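Local coordinates for protein Thf1 (Thermosynechococcus elongatus, PDB 5MJR) that may take part in the biogenesis of photosynthetic membranes and associates with the FtsH protease complex involved in photosystem II repair in cyanobacteria, at residues Arg58-Leu71 with Glu101-Trp115. Numbering follows the deposited sequence. Where two conformers were deposited one is given.
Sequences RVNVDFRYSPLFAL and EEMNPQQLKEDAASW
Trp115 and Leu71 meet where the start of helix 67-80 crosses helix 105-113 almost at a right angle (99°), the axes of the two short segments 7.9 Å apart. Trp115 CB grazes Leu71 CD2; CG and CD1 lie under that methyl, CD1 nearest at 3.6 Å and also meeting Leu71 CB, so CD2 makes a CH-pi contact over the five-membered ring. Further along, Trp115 NE1 donates in its ring plane to Pro67 O (3.1 Å), arriving above the carbonyl plane, while Leu71 N reaches the same oxygen from the opposite face. At the far rim, Trp115 CZ2 lies 3.8 Å from Leu68 CA. Without the indole, as with an alanine at this position, Pro67 O would probably lose its side-chain donor and a gap would be likely to open against Leu71 CD2. Beside it, Ala70 CB fits against Asp111 CB (3.7 Å) and Leu108. Tyr65, its CG anti to the backbone N (chi1 176°), brings CE2 against Leu108 CD1, and its OH donates to the anti lone pair of Asp111 OD2 (2.7 Å), near the ring plane. Arg58 and Met103 each have two conformers; in one, Met103 CE touches Phe69 CE2 and Arg58 CD, with SD at the Phe69 edge. There Arg58 NE and NH2 grip Glu101 OE1 side-on, NH2 at 2.8 Å, and NH1 bridges to OE2 of Glu102, the C-prime residue of the Schellman motif ending helix 90-100. Apolar packing thus grades into a charged network where, in that conformer, one guanidinium probably offsets part of two carboxylates' charge and joins the ends of helices 41-58 and 90-100.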
loop_
_atom_site.group_PDB
_atom_site.type_symbol
_atom_site.label_atom_id
_atom_site.label_comp_id
_atom_site.label_asym_id
_atom_site.label_seq_id
_atom_site.Cartn_x
_atom_site.Cartn_y
_atom_site.Cartn_z
ATOM N N ARG A 58 0.067 -3.145 -13.210
ATOM C CA ARG A 58 -0.617 -2.320 -14.214
ATOM C C ARG A 58 -0.827 -3.112 -15.514
ATOM O O ARG A 58 -1.843 -2.874 -16.208
ATOM C CB ARG A 58 0.213 -1.072 -14.485
ATOM C CG ARG A 58 0.134 -0.078 -13.326
ATOM C CD ARG A 58 0.853 1.271 -13.600
ATOM N NE ARG A 58 2.248 1.115 -13.991
ATOM C CZ ARG A 58 2.806 1.386 -15.192
ATOM N NH1 ARG A 58 2.032 1.963 -16.207
ATOM N NH2 ARG A 58 4.214 1.124 -15.281
ATOM N N VAL A 59 0.100 -4.000 -15.880
ATOM C CA VAL A 59 -0.036 -4.729 -17.112
ATOM C C VAL A 59 -1.057 -5.869 -16.988
ATOM O O VAL A 59 -1.423 -6.472 -17.954
ATOM C CB VAL A 59 1.277 -5.132 -17.782
ATOM C CG1 VAL A 59 2.176 -3.981 -17.991
ATOM C CG2 VAL A 59 1.930 -6.125 -16.998
ATOM N N ASN A 60 -1.497 -6.174 -15.785
ATOM C CA ASN A 60 -2.444 -7.277 -15.543
ATOM C C ASN A 60 -3.834 -6.772 -15.825
ATOM O O ASN A 60 -4.325 -5.822 -15.237
ATOM C CB ASN A 60 -2.337 -7.730 -14.091
ATOM C CG ASN A 60 -3.114 -8.994 -13.770
ATOM O OD1 ASN A 60 -4.266 -9.103 -14.098
ATOM N ND2 ASN A 60 -2.442 -9.992 -13.225
ATOM N N VAL A 61 -4.501 -7.436 -16.777
ATOM C CA VAL A 61 -5.826 -7.059 -17.217
ATOM C C VAL A 61 -6.925 -7.090 -16.129
ATOM O O VAL A 61 -7.990 -6.434 -16.249
ATOM C CB VAL A 61 -6.287 -7.935 -18.366
ATOM C CG1 VAL A 61 -6.495 -9.389 -17.946
ATOM C CG2 VAL A 61 -7.459 -7.440 -19.227
ATOM N N ASP A 62 -6.629 -7.844 -15.060
ATOM C CA ASP A 62 -7.550 -7.942 -13.968
ATOM C C ASP A 62 -7.269 -6.933 -12.831
ATOM O O ASP A 62 -8.014 -6.873 -11.861
ATOM C CB ASP A 62 -7.563 -9.391 -13.376
ATOM C CG ASP A 62 -8.275 -10.415 -14.256
ATOM O OD1 ASP A 62 -9.238 -10.043 -15.012
ATOM O OD2 ASP A 62 -7.780 -11.556 -14.230
ATOM N N PHE A 63 -6.215 -6.147 -12.948
ATOM C CA PHE A 63 -5.922 -5.171 -11.900
ATOM C C PHE A 63 -6.627 -3.830 -12.197
ATOM O O PHE A 63 -6.594 -3.314 -13.329
ATOM C CB PHE A 63 -4.407 -4.912 -11.848
ATOM C CG PHE A 63 -4.017 -3.835 -10.887
ATOM C CD1 PHE A 63 -4.026 -4.041 -9.508
ATOM C CD2 PHE A 63 -3.653 -2.574 -11.343
ATOM C CE1 PHE A 63 -3.681 -3.006 -8.641
ATOM C CE2 PHE A 63 -3.354 -1.563 -10.404
ATOM C CZ PHE A 63 -3.375 -1.762 -9.087
ATOM N N ARG A 64 -7.158 -3.211 -11.158
ATOM C CA ARG A 64 -7.746 -1.882 -11.230
ATOM C C ARG A 64 -7.332 -1.108 -9.955
ATOM O O ARG A 64 -7.562 -1.555 -8.836
ATOM C CB ARG A 64 -9.251 -1.945 -11.352
ATOM C CG ARG A 64 -9.954 -0.622 -11.461
ATOM C CD ARG A 64 -11.442 -0.803 -11.712
ATOM N NE ARG A 64 -12.257 0.482 -11.644
ATOM C CZ ARG A 64 -12.543 1.318 -12.618
ATOM N NH1 ARG A 64 -12.033 1.057 -13.814
ATOM N NH2 ARG A 64 -13.416 2.410 -12.422
ATOM N N TYR A 65 -6.710 0.046 -10.176
ATOM C CA TYR A 65 -6.366 0.938 -9.096
ATOM C C TYR A 65 -7.564 1.225 -8.216
ATOM O O TYR A 65 -8.670 1.396 -8.669
ATOM C CB TYR A 65 -5.908 2.276 -9.659
ATOM C CG TYR A 65 -5.598 3.386 -8.714
ATOM C CD1 TYR A 65 -6.606 4.165 -8.219
ATOM C CD2 TYR A 65 -4.304 3.617 -8.297
ATOM C CE1 TYR A 65 -6.363 5.181 -7.291
ATOM C CE2 TYR A 65 -4.067 4.633 -7.373
ATOM C CZ TYR A 65 -5.055 5.409 -6.848
ATOM O OH TYR A 65 -4.787 6.439 -6.008
ATOM N N SER A 66 -7.287 1.330 -6.887
ATOM C CA SER A 66 -8.266 1.822 -5.959
ATOM C C SER A 66 -7.554 2.509 -4.825
ATOM O O SER A 66 -6.347 2.324 -4.681
ATOM C CB SER A 66 -9.082 0.659 -5.387
ATOM O OG SER A 66 -8.343 -0.120 -4.520
ATOM N N PRO A 67 -8.241 3.186 -3.911
ATOM C CA PRO A 67 -7.584 3.784 -2.732
ATOM C C PRO A 67 -6.937 2.805 -1.806
ATOM O O PRO A 67 -6.051 3.223 -1.038
ATOM C CB PRO A 67 -8.676 4.613 -2.087
ATOM C CG PRO A 67 -9.594 4.927 -3.235
ATOM C CD PRO A 67 -9.614 3.680 -4.103
ATOM N N LEU A 68 -7.347 1.536 -1.835
ATOM C CA LEU A 68 -6.706 0.526 -0.977
ATOM C C LEU A 68 -5.249 0.304 -1.499
ATOM O O LEU A 68 -4.319 0.154 -0.705
ATOM C CB LEU A 68 -7.471 -0.746 -0.933
ATOM C CG LEU A 68 -6.946 -1.890 -0.088
ATOM C CD1 LEU A 68 -6.928 -1.489 1.370
ATOM C CD2 LEU A 68 -7.729 -3.171 -0.304
ATOM N N PHE A 69 -5.123 0.173 -2.825
ATOM C CA PHE A 69 -3.778 0.104 -3.408
ATOM C C PHE A 69 -2.959 1.363 -3.129
ATOM O O PHE A 69 -1.782 1.221 -2.764
ATOM C CB PHE A 69 -3.953 -0.132 -4.913
ATOM C CG PHE A 69 -2.649 -0.082 -5.714
ATOM C CD1 PHE A 69 -1.805 -1.094 -5.745
ATOM C CD2 PHE A 69 -2.369 1.079 -6.369
ATOM C CE1 PHE A 69 -0.574 -0.959 -6.494
ATOM C CE2 PHE A 69 -1.254 1.242 -7.149
ATOM C CZ PHE A 69 -0.394 0.213 -7.183
ATOM N N ALA A 70 -3.560 2.519 -3.265
ATOM C CA ALA A 70 -2.854 3.739 -2.954
ATOM C C ALA A 70 -2.289 3.744 -1.576
ATOM O O ALA A 70 -1.115 4.082 -1.309
ATOM C CB ALA A 70 -3.679 4.974 -3.203
ATOM N N LEU A 71 -3.135 3.382 -0.605
ATOM C CA LEU A 71 -2.725 3.333 0.774
ATOM C C LEU A 71 -1.592 2.328 0.966
ATOM O O LEU A 71 -0.632 2.576 1.712
ATOM C CB LEU A 71 -3.881 3.086 1.726
ATOM C CG LEU A 71 -3.583 3.095 3.228
ATOM C CD1 LEU A 71 -3.015 4.375 3.682
ATOM C CD2 LEU A 71 -4.855 2.709 3.966
ATOM N N GLU A 101 5.495 5.235 -13.152
ATOM C CA GLU A 101 4.458 4.220 -13.239
ATOM C C GLU A 101 3.147 4.769 -13.876
ATOM O O GLU A 101 2.148 4.071 -13.816
ATOM C CB GLU A 101 4.132 3.716 -11.821
ATOM C CG GLU A 101 5.222 3.030 -11.133
ATOM C CD GLU A 101 5.571 1.655 -11.652
ATOM O OE1 GLU A 101 4.990 1.074 -12.557
ATOM O OE2 GLU A 101 6.553 1.119 -11.004
ATOM N N GLU A 102 3.223 5.956 -14.517
ATOM C CA GLU A 102 2.023 6.513 -15.111
ATOM C C GLU A 102 0.891 6.634 -14.087
ATOM O O GLU A 102 -0.300 6.386 -14.335
ATOM C CB GLU A 102 1.590 5.752 -16.355
ATOM C CG GLU A 102 2.743 5.648 -17.425
ATOM C CD GLU A 102 2.343 4.990 -18.713
ATOM O OE1 GLU A 102 1.893 5.730 -19.540
ATOM O OE2 GLU A 102 2.411 3.782 -18.853
ATOM N N MET A 103 1.305 7.073 -12.882
ATOM C CA MET A 103 0.404 7.470 -11.819
ATOM C C MET A 103 0.710 8.871 -11.352
ATOM O O MET A 103 1.708 9.505 -11.776
ATOM C CB MET A 103 0.517 6.507 -10.623
ATOM C CG MET A 103 0.246 5.042 -11.029
ATOM S SD MET A 103 0.151 3.877 -9.680
ATOM C CE MET A 103 -0.354 2.403 -10.553
ATOM N N ASN A 104 -0.139 9.412 -10.501
ATOM C CA ASN A 104 -0.084 10.789 -10.009
ATOM C C ASN A 104 0.207 10.767 -8.537
ATOM O O ASN A 104 -0.643 10.274 -7.779
ATOM C CB ASN A 104 -1.416 11.517 -10.337
ATOM C CG ASN A 104 -1.416 12.931 -9.892
ATOM O OD1 ASN A 104 -0.739 13.308 -8.927
ATOM N ND2 ASN A 104 -2.245 13.752 -10.516
ATOM N N PRO A 105 1.394 11.191 -8.125
ATOM C CA PRO A 105 1.754 11.077 -6.691
ATOM C C PRO A 105 0.746 11.815 -5.802
ATOM O O PRO A 105 0.526 11.364 -4.656
ATOM C CB PRO A 105 3.191 11.691 -6.631
ATOM C CG PRO A 105 3.259 12.562 -7.870
ATOM C CD PRO A 105 2.415 11.890 -8.942
ATOM N N GLN A 106 0.205 12.935 -6.251
ATOM C CA GLN A 106 -0.756 13.678 -5.479
ATOM C C GLN A 106 -2.045 12.909 -5.331
ATOM O O GLN A 106 -2.681 12.965 -4.249
ATOM C CB GLN A 106 -1.034 15.064 -6.018
ATOM C CG GLN A 106 -1.812 15.966 -5.132
ATOM C CD GLN A 106 -1.219 16.199 -3.770
ATOM O OE1 GLN A 106 -0.023 16.104 -3.551
ATOM N NE2 GLN A 106 -2.085 16.607 -2.833
ATOM N N GLN A 107 -2.480 12.199 -6.349
ATOM C CA GLN A 107 -3.680 11.337 -6.228
ATOM C C GLN A 107 -3.393 10.228 -5.233
ATOM O O GLN A 107 -4.240 9.943 -4.357
ATOM C CB GLN A 107 -4.094 10.736 -7.567
ATOM C CG GLN A 107 -5.336 9.850 -7.487
ATOM C CD GLN A 107 -5.804 9.263 -8.767
ATOM O OE1 GLN A 107 -5.137 9.365 -9.810
ATOM N NE2 GLN A 107 -6.934 8.584 -8.734
ATOM N N LEU A 108 -2.229 9.556 -5.300
ATOM C CA LEU A 108 -1.991 8.508 -4.333
ATOM C C LEU A 108 -1.961 9.097 -2.904
ATOM O O LEU A 108 -2.453 8.417 -1.953
ATOM C CB LEU A 108 -0.676 7.744 -4.615
ATOM C CG LEU A 108 -0.819 6.566 -5.567
ATOM C CD1 LEU A 108 -1.089 7.022 -7.027
ATOM C CD2 LEU A 108 0.341 5.618 -5.406
ATOM N N LYS A 109 -1.315 10.232 -2.715
ATOM C CA LYS A 109 -1.242 10.845 -1.381
ATOM C C LYS A 109 -2.633 11.214 -0.874
ATOM O O LYS A 109 -2.953 10.918 0.318
ATOM C CB LYS A 109 -0.343 12.056 -1.371
ATOM C CG LYS A 109 1.125 11.752 -1.504
ATOM C CD LYS A 109 1.810 13.154 -1.526
ATOM C CE LYS A 109 3.150 13.024 -1.975
ATOM N NZ LYS A 109 3.977 14.277 -1.975
ATOM N N GLU A 110 -3.501 11.785 -1.722
ATOM C CA GLU A 110 -4.798 12.155 -1.244
ATOM C C GLU A 110 -5.628 10.906 -0.955
ATOM O O GLU A 110 -6.398 10.860 0.025
ATOM C CB GLU A 110 -5.449 13.055 -2.241
ATOM C CG GLU A 110 -4.871 14.472 -2.303
ATOM C CD GLU A 110 -5.534 15.500 -3.212
ATOM O OE1 GLU A 110 -6.724 15.338 -3.561
ATOM O OE2 GLU A 110 -4.835 16.504 -3.520
ATOM N N ASP A 111 -5.522 9.880 -1.787
ATOM C CA ASP A 111 -6.271 8.637 -1.571
ATOM C C ASP A 111 -5.789 8.031 -0.305
ATOM O O ASP A 111 -6.619 7.493 0.511
ATOM C CB ASP A 111 -6.173 7.674 -2.719
ATOM C CG ASP A 111 -7.193 7.938 -3.808
ATOM O OD1 ASP A 111 -8.216 8.623 -3.565
ATOM O OD2 ASP A 111 -7.001 7.463 -4.927
ATOM N N ALA A 112 -4.498 7.973 -0.030
ATOM C CA ALA A 112 -4.010 7.384 1.260
ATOM C C ALA A 112 -4.616 8.219 2.418
ATOM O O ALA A 112 -5.028 7.615 3.442
ATOM C CB ALA A 112 -2.512 7.372 1.236
ATOM N N ALA A 113 -4.540 9.517 2.313
ATOM C CA ALA A 113 -5.007 10.391 3.406
ATOM C C ALA A 113 -6.510 10.247 3.644
ATOM O O ALA A 113 -7.024 10.534 4.728
ATOM C CB ALA A 113 -4.638 11.844 3.121
ATOM N N SER A 114 -7.264 9.894 2.600
ATOM C CA SER A 114 -8.749 9.789 2.699
ATOM C C SER A 114 -9.175 8.745 3.725
ATOM O O SER A 114 -10.322 8.783 4.178
ATOM C CB SER A 114 -9.399 9.530 1.349
ATOM O OG SER A 114 -9.193 8.235 0.841
ATOM N N TRP A 115 -8.303 7.811 4.069
ATOM C CA TRP A 115 -8.630 6.821 5.096
ATOM C C TRP A 115 -8.644 7.396 6.504
ATOM O O TRP A 115 -9.155 6.734 7.432
ATOM C CB TRP A 115 -7.671 5.649 4.937
ATOM C CG TRP A 115 -7.800 4.859 3.695
ATOM C CD1 TRP A 115 -7.136 5.078 2.511
ATOM C CD2 TRP A 115 -8.574 3.707 3.474
ATOM N NE1 TRP A 115 -7.450 4.145 1.601
ATOM C CE2 TRP A 115 -8.350 3.259 2.140
ATOM C CE3 TRP A 115 -9.479 2.997 4.242
ATOM C CZ2 TRP A 115 -8.949 2.142 1.596
ATOM C CZ3 TRP A 115 -10.092 1.903 3.736
ATOM C CH2 TRP A 115 -9.860 1.494 2.403
#